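Local coordinates for protein dihydropyrimidinase (Brevibacillus agri, PDB 3SFW) that catalyses, as a zinc-dependent amidohydrolase, the hydrolytic ring opening of dihydropyrimidines, probably as a step of reductive pyrimidine breakdown, at residues 181-186 with 237-242; 263-268 with 310-315. One frame throughout, in Å; residues are numbered along the deposited sequence.

Contact 1: residues 181-186 with 237-242. With ZN (zinc ion), chain D.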
loop_
_atom_site.group_PDB
_atom_site.type_symbol
_atom_site.label_atom_id
_atom_site.label_comp_id
_atom_site.label_asym_id
_atom_site.label_seq_id
_atom_site.Cartn_x
_atom_site.Cartn_y
_atom_site.Cartn_z
ATOM N N GLN A 181 -10.862 2.867 23.007
ATOM C CA GLN A 181 -11.413 1.768 22.234
ATOM C C GLN A 181 -12.438 2.334 21.265
ATOM O O GLN A 181 -13.219 3.198 21.659
ATOM C CB GLN A 181 -12.133 0.843 23.157
ATOM C CG GLN A 181 -11.199 0.077 24.092
ATOM C CD GLN A 181 -11.977 -0.522 25.225
ATOM O OE1 GLN A 181 -12.128 -1.766 25.331
ATOM N NE2 GLN A 181 -12.498 0.312 26.038
ATOM N N VAL A 182 -12.483 1.819 20.034
ATOM C CA VAL A 182 -13.609 2.157 19.171
ATOM C C VAL A 182 -14.364 0.935 18.689
ATOM O O VAL A 182 -13.755 -0.006 18.230
ATOM C CB VAL A 182 -13.133 2.984 17.955
ATOM C CG1 VAL A 182 -14.116 2.962 16.878
ATOM C CG2 VAL A 182 -12.791 4.418 18.389
ATOM N N HIS A 183 -15.693 1.075 18.591
ATOM C CA HIS A 183 -16.531 0.244 17.715
ATOM C C HIS A 183 -16.561 0.974 16.366
ATOM O O HIS A 183 -17.210 2.028 16.247
ATOM C CB HIS A 183 -17.992 0.127 18.276
ATOM C CG HIS A 183 -18.927 -0.605 17.349
ATOM N ND1 HIS A 183 -19.544 -1.800 17.679
ATOM C CD2 HIS A 183 -19.305 -0.320 16.072
ATOM C CE1 HIS A 183 -20.292 -2.193 16.656
ATOM N NE2 HIS A 183 -20.148 -1.327 15.664
ATOM N N ALA A 184 -15.849 0.432 15.368
ATOM C CA ALA A 184 -15.592 1.207 14.134
ATOM C C ALA A 184 -16.470 0.684 12.990
ATOM O O ALA A 184 -16.015 -0.111 12.153
ATOM C CB ALA A 184 -14.075 1.134 13.734
ATOM N N GLU A 185 -17.682 1.216 12.886
ATOM C CA GLU A 185 -18.451 1.140 11.605
ATOM C C GLU A 185 -19.011 2.532 11.393
ATOM O O GLU A 185 -19.411 3.196 12.385
ATOM C CB GLU A 185 -19.650 0.184 11.700
ATOM C CG GLU A 185 -19.306 -1.295 12.004
ATOM C CD GLU A 185 -20.562 -2.098 12.223
ATOM O OE1 GLU A 185 -21.205 -1.936 13.312
ATOM O OE2 GLU A 185 -20.962 -2.800 11.248
ATOM N N ASN A 186 -19.187 2.917 10.124
ATOM C CA ASN A 186 -19.772 4.250 9.895
ATOM C C ASN A 186 -21.272 4.229 10.182
ATOM O O ASN A 186 -22.070 3.656 9.416
ATOM C CB ASN A 186 -19.469 4.753 8.477
ATOM C CG ASN A 186 -19.891 6.191 8.298
ATOM O OD1 ASN A 186 -21.072 6.518 8.442
ATOM N ND2 ASN A 186 -18.947 7.049 7.994
ATOM N N VAL A 237 -8.883 -1.001 18.498
ATOM C CA VAL A 237 -10.044 -1.235 17.662
ATOM C C VAL A 237 -10.679 -2.554 18.087
ATOM O O VAL A 237 -10.071 -3.626 17.921
ATOM C CB VAL A 237 -9.658 -1.321 16.157
ATOM C CG1 VAL A 237 -10.972 -1.424 15.289
ATOM C CG2 VAL A 237 -8.799 -0.090 15.732
ATOM N N VAL A 238 -11.920 -2.517 18.599
ATOM C CA VAL A 238 -12.527 -3.764 19.110
ATOM C C VAL A 238 -13.134 -4.516 17.904
ATOM O O VAL A 238 -13.328 -3.929 16.839
ATOM C CB VAL A 238 -13.669 -3.528 20.161
ATOM C CG1 VAL A 238 -13.162 -2.659 21.344
ATOM C CG2 VAL A 238 -14.884 -2.830 19.507
ATOM N N HIS A 239 -13.339 -5.818 18.088
ATOM C CA HIS A 239 -13.936 -6.689 17.059
ATOM C C HIS A 239 -13.600 -6.273 15.625
ATOM O O HIS A 239 -14.502 -5.991 14.844
ATOM C CB HIS A 239 -15.485 -6.895 17.250
ATOM C CG HIS A 239 -16.298 -5.628 17.435
ATOM N ND1 HIS A 239 -16.198 -4.531 16.594
ATOM C CD2 HIS A 239 -17.325 -5.359 18.290
ATOM C CE1 HIS A 239 -17.088 -3.612 16.971
ATOM N NE2 HIS A 239 -17.790 -4.106 17.983
ATOM N N VAL A 240 -12.325 -6.403 15.248
ATOM C CA VAL A 240 -11.933 -6.272 13.825
ATOM C C VAL A 240 -12.447 -7.533 13.071
ATOM O O VAL A 240 -12.180 -8.665 13.505
ATOM C CB VAL A 240 -10.377 -6.147 13.704
ATOM C CG1 VAL A 240 -9.931 -6.134 12.213
ATOM C CG2 VAL A 240 -9.910 -4.874 14.393
ATOM N N SER A 241 -13.288 -7.347 12.031
ATOM C CA SER A 241 -13.930 -8.532 11.430
ATOM C C SER A 241 -13.487 -8.798 10.011
ATOM O O SER A 241 -13.846 -9.833 9.418
ATOM C CB SER A 241 -15.470 -8.383 11.450
ATOM O OG SER A 241 -15.910 -7.414 10.498
ATOM N N CYS A 242 -12.821 -7.830 9.395
ATOM C CA CYS A 242 -12.616 -7.911 7.947
ATOM C C CYS A 242 -11.272 -7.426 7.483
ATOM O O CYS A 242 -10.560 -6.677 8.187
ATOM C CB CYS A 242 -13.704 -7.167 7.181
ATOM S SG CYS A 242 -13.716 -5.368 7.420
HETATM ZN ZN ZN D . -19.318 -3.264 19.305
HETATM O O HOH W 1 -14.510 -2.112 15.177
HETATM O O HOH W 2 -21.076 -2.777 20.353
HETATM O O HOH W 3 -20.981 -4.535 18.515
#

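Contact 2: residues 263-268 with 310-315. With ZN (zinc ion), chain F.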
loop_
_atom_site.group_PDB
_atom_site.type_symbol
_atom_site.label_atom_id
_atom_site.label_comp_id
_atom_site.label_asym_id
_atom_site.label_seq_id
_atom_site.Cartn_x
_atom_site.Cartn_y
_atom_site.Cartn_z
ATOM N N THR A 263 -9.717 -9.261 17.764
ATOM C CA THR A 263 -10.817 -9.924 17.018
ATOM C C THR A 263 -11.536 -10.895 17.959
ATOM O O THR A 263 -11.284 -10.865 19.182
ATOM C CB THR A 263 -10.348 -10.535 15.692
ATOM O OG1 THR A 263 -11.503 -10.886 14.887
ATOM C CG2 THR A 263 -9.442 -11.758 15.961
ATOM N N CYS A 264 -12.510 -11.640 17.442
ATOM C CA CYS A 264 -13.413 -12.408 18.289
ATOM C C CYS A 264 -13.621 -13.758 17.618
ATOM O O CYS A 264 -13.536 -13.843 16.377
ATOM C CB CYS A 264 -14.778 -11.708 18.399
ATOM S SG CYS A 264 -14.705 -9.956 18.943
ATOM N N PRO A 265 -13.975 -14.798 18.406
ATOM C CA PRO A 265 -14.074 -16.129 17.828
ATOM C C PRO A 265 -15.093 -16.181 16.687
ATOM O O PRO A 265 -14.885 -16.908 15.716
ATOM C CB PRO A 265 -14.571 -16.986 18.992
ATOM C CG PRO A 265 -14.093 -16.263 20.233
ATOM C CD PRO A 265 -14.149 -14.797 19.871
ATOM N N GLN A 266 -16.207 -15.458 16.824
ATOM C CA GLN A 266 -17.267 -15.486 15.764
ATOM C C GLN A 266 -16.761 -15.047 14.396
ATOM O O GLN A 266 -17.196 -15.572 13.366
ATOM C CB GLN A 266 -18.531 -14.695 16.181
ATOM C CG GLN A 266 -18.310 -13.178 16.570
ATOM C CD GLN A 266 -17.877 -13.034 18.039
ATOM O OE1 GLN A 266 -17.160 -13.890 18.570
ATOM N NE2 GLN A 266 -18.279 -11.950 18.676
ATOM N N TYR A 267 -15.771 -14.159 14.368
ATOM C CA TYR A 267 -15.272 -13.679 13.069
ATOM C C TYR A 267 -14.195 -14.598 12.513
ATOM O O TYR A 267 -13.872 -14.510 11.353
ATOM C CB TYR A 267 -14.787 -12.219 13.158
ATOM C CG TYR A 267 -15.869 -11.314 13.706
ATOM C CD1 TYR A 267 -15.728 -10.693 14.957
ATOM C CD2 TYR A 267 -17.055 -11.100 12.967
ATOM C CE1 TYR A 267 -16.743 -9.894 15.493
ATOM C CE2 TYR A 267 -18.057 -10.273 13.469
ATOM C CZ TYR A 267 -17.902 -9.672 14.728
ATOM O OH TYR A 267 -18.916 -8.846 15.202
ATOM N N LEU A 268 -13.650 -15.472 13.372
ATOM C CA LEU A 268 -12.643 -16.452 12.972
ATOM C C LEU A 268 -13.231 -17.722 12.353
ATOM O O LEU A 268 -12.613 -18.309 11.476
ATOM C CB LEU A 268 -11.666 -16.803 14.124
ATOM C CG LEU A 268 -10.838 -15.599 14.622
ATOM C CD1 LEU A 268 -10.129 -15.990 15.985
ATOM C CD2 LEU A 268 -9.821 -15.177 13.543
ATOM N N GLN A 310 -3.672 -8.041 18.249
ATOM C CA GLN A 310 -2.939 -8.466 19.488
ATOM C C GLN A 310 -3.778 -9.278 20.488
ATOM O O GLN A 310 -3.219 -9.934 21.374
ATOM C CB GLN A 310 -2.317 -7.262 20.206
ATOM C CG GLN A 310 -1.220 -6.535 19.396
ATOM C CD GLN A 310 -1.816 -5.715 18.235
ATOM O OE1 GLN A 310 -1.309 -5.742 17.095
ATOM N NE2 GLN A 310 -2.906 -5.049 18.499
ATOM N N THR A 311 -5.105 -9.225 20.373
ATOM C CA THR A 311 -5.980 -9.813 21.421
ATOM C C THR A 311 -7.219 -10.473 20.808
ATOM O O THR A 311 -7.638 -10.167 19.674
ATOM C CB THR A 311 -6.515 -8.750 22.418
ATOM O OG1 THR A 311 -7.309 -7.791 21.672
ATOM C CG2 THR A 311 -5.346 -8.039 23.132
ATOM N N VAL A 312 -7.827 -11.362 21.599
ATOM C CA VAL A 312 -9.151 -11.909 21.226
ATOM C C VAL A 312 -10.097 -11.714 22.404
ATOM O O VAL A 312 -9.822 -12.166 23.534
ATOM C CB VAL A 312 -9.082 -13.404 20.868
ATOM C CG1 VAL A 312 -10.539 -13.955 20.616
ATOM C CG2 VAL A 312 -8.221 -13.627 19.636
ATOM N N GLY A 313 -11.191 -11.002 22.151
ATOM C CA GLY A 313 -12.235 -10.858 23.145
ATOM C C GLY A 313 -13.488 -11.539 22.607
ATOM O O GLY A 313 -13.531 -11.918 21.434
ATOM N N SER A 314 -14.511 -11.701 23.442
ATOM C CA SER A 314 -15.730 -12.425 22.981
ATOM C C SER A 314 -16.792 -11.478 22.387
ATOM O O SER A 314 -17.536 -11.898 21.489
ATOM C CB SER A 314 -16.379 -13.222 24.140
ATOM O OG SER A 314 -16.735 -12.329 25.187
ATOM N N ASP A 315 -16.892 -10.232 22.896
ATOM C CA ASP A 315 -18.113 -9.386 22.660
ATOM C C ASP A 315 -19.351 -10.191 23.124
ATOM O O ASP A 315 -20.422 -10.210 22.474
ATOM C CB ASP A 315 -18.261 -8.877 21.189
ATOM C CG ASP A 315 -19.280 -7.751 21.040
ATOM O OD1 ASP A 315 -19.586 -7.072 22.066
ATOM O OD2 ASP A 315 -19.788 -7.571 19.887
HETATM ZN ZN ZN F . -19.232 -4.982 22.271
HETATM O O HOH W 4 -19.760 -9.407 17.926
#

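Contact 1: residues 181-186 with 237-242
H183 and H239 reach out from neighbouring strand ends to hold the same zinc ion, H183 through ND1 at 2.2 Å and H239 through NE2, with two waters and the modified K150 also on the metal. Sharing the metal brings H183 ND1 within 2.9 Å of H239 NE2, a ligand-to-ligand approach and not a hydrogen bond. The two imidazoles form an offset edge-to-face pair, planes at 85°, in which CE1 of H239 comes over the rim of one H183 face. With CG anti to the backbone N (chi1 175°), H183 sends its ring out to the metal. Its far nitrogen, NE2, donates to E185 OE1 at 2.6 Å, nearly in the ring plane and on the anti side of the carboxylate. Together with the metal bond, this helps to fix the rotation of the ring, and E185, itself in a salt bridge with R212, acts as a second-shell residue.

V182 and V237 pair as parallel strands, and the ligands follow directly after them: in an amidohydrolase barrel, metal-binding residues sit at the C-terminal ends of the strands. The backbone link here is V238 N to V182 O, 3.1 Å and close to straight (165°). Where the backbones part, a water joins them, accepting from A184 N and donating to V238 O.

Apolar contacts complete the junction. V238 CG2 lies 3.4 Å above the plane of the H239 ring, over its centre, and packs against the H183 CA, while CG1 meets Q181 CB at 4.1 Å. Were V238 cut back to an alanine, that face of the H239 imidazole would probably lose its support and a gap would open beside Q181. Away from the metal, A184 CB touches V237 CG1.

Contact 2: residues 263-268 with 310-315
Q266 reaches back from the first turn of helix 265-269 to the loop that carries the zinc ligand D315. From CB the chain sets out with CG between the backbone N and the carbonyl carbon (chi1 57°), and CG lies 3.8 Å above the centre of the Y267 ring. A bend at chi2 (-84°) then turns the amide toward the other segment, where CD comes within 3.6 Å of S314 O. At the tip, NE2 donates to S314 O at 2.9 Å, an almost straight bond (168°) that lies in the amide plane but meets the carbonyl from a tilted direction. The same nitrogen donates to a water, which in turn donates to Y267 OH and to D315 OD2. Both N-H groups are thereby used, and the amide is held against rotation.

Behind this side chain the segments join as the parallel strands of the amidohydrolase barrel. T263 N donates to T311 O and G313 N to T263 O, each 3.0 Å long, so T263 is gripped through both backbone polar atoms. C264 continues the seam with a CA-H...O contact to G313 O. That carbonyl oxygen also meets P265 CD at 3.3 Å, and the proline ring packs obliquely on V312 CG1. S314 turns its hydroxyl the other way, to D56.

D315 divides its carboxylate between two tasks: OD1 binds the zinc ion at 2.1 Å, completing a site with H58, H60 and the modified K150, while OD2 takes the water's hydrogen bond. That bond would help keep OD1 turned to the metal, and Q266 and Y267, which position the water, probably act through it as second-shell residues of the zinc site.

Both segments of contact 1 precede those of contact 2 in the sequence, and the centres of the two contacts lie 11 Å apart. Together they span one parallel sheet in the order 180-182, 234-237, 258-263, 311-312, so that contact 1 joins its first pair of strands and contact 2 its last. The loop after strand 234-237 meets the end of strand 258-263 where V240 O and T263 OG1 are probably hydrogen-bonded, and H239 CB packs on C264 SG. Contact 1 gives two histidine ligands to one zinc ion, contact 2 one aspartate to the other, and H239 CD2 comes within 3.7 Å of D315 OD2. Successive strand ends of the barrel thus assemble the binuclear centre, which the modified K150 bridges.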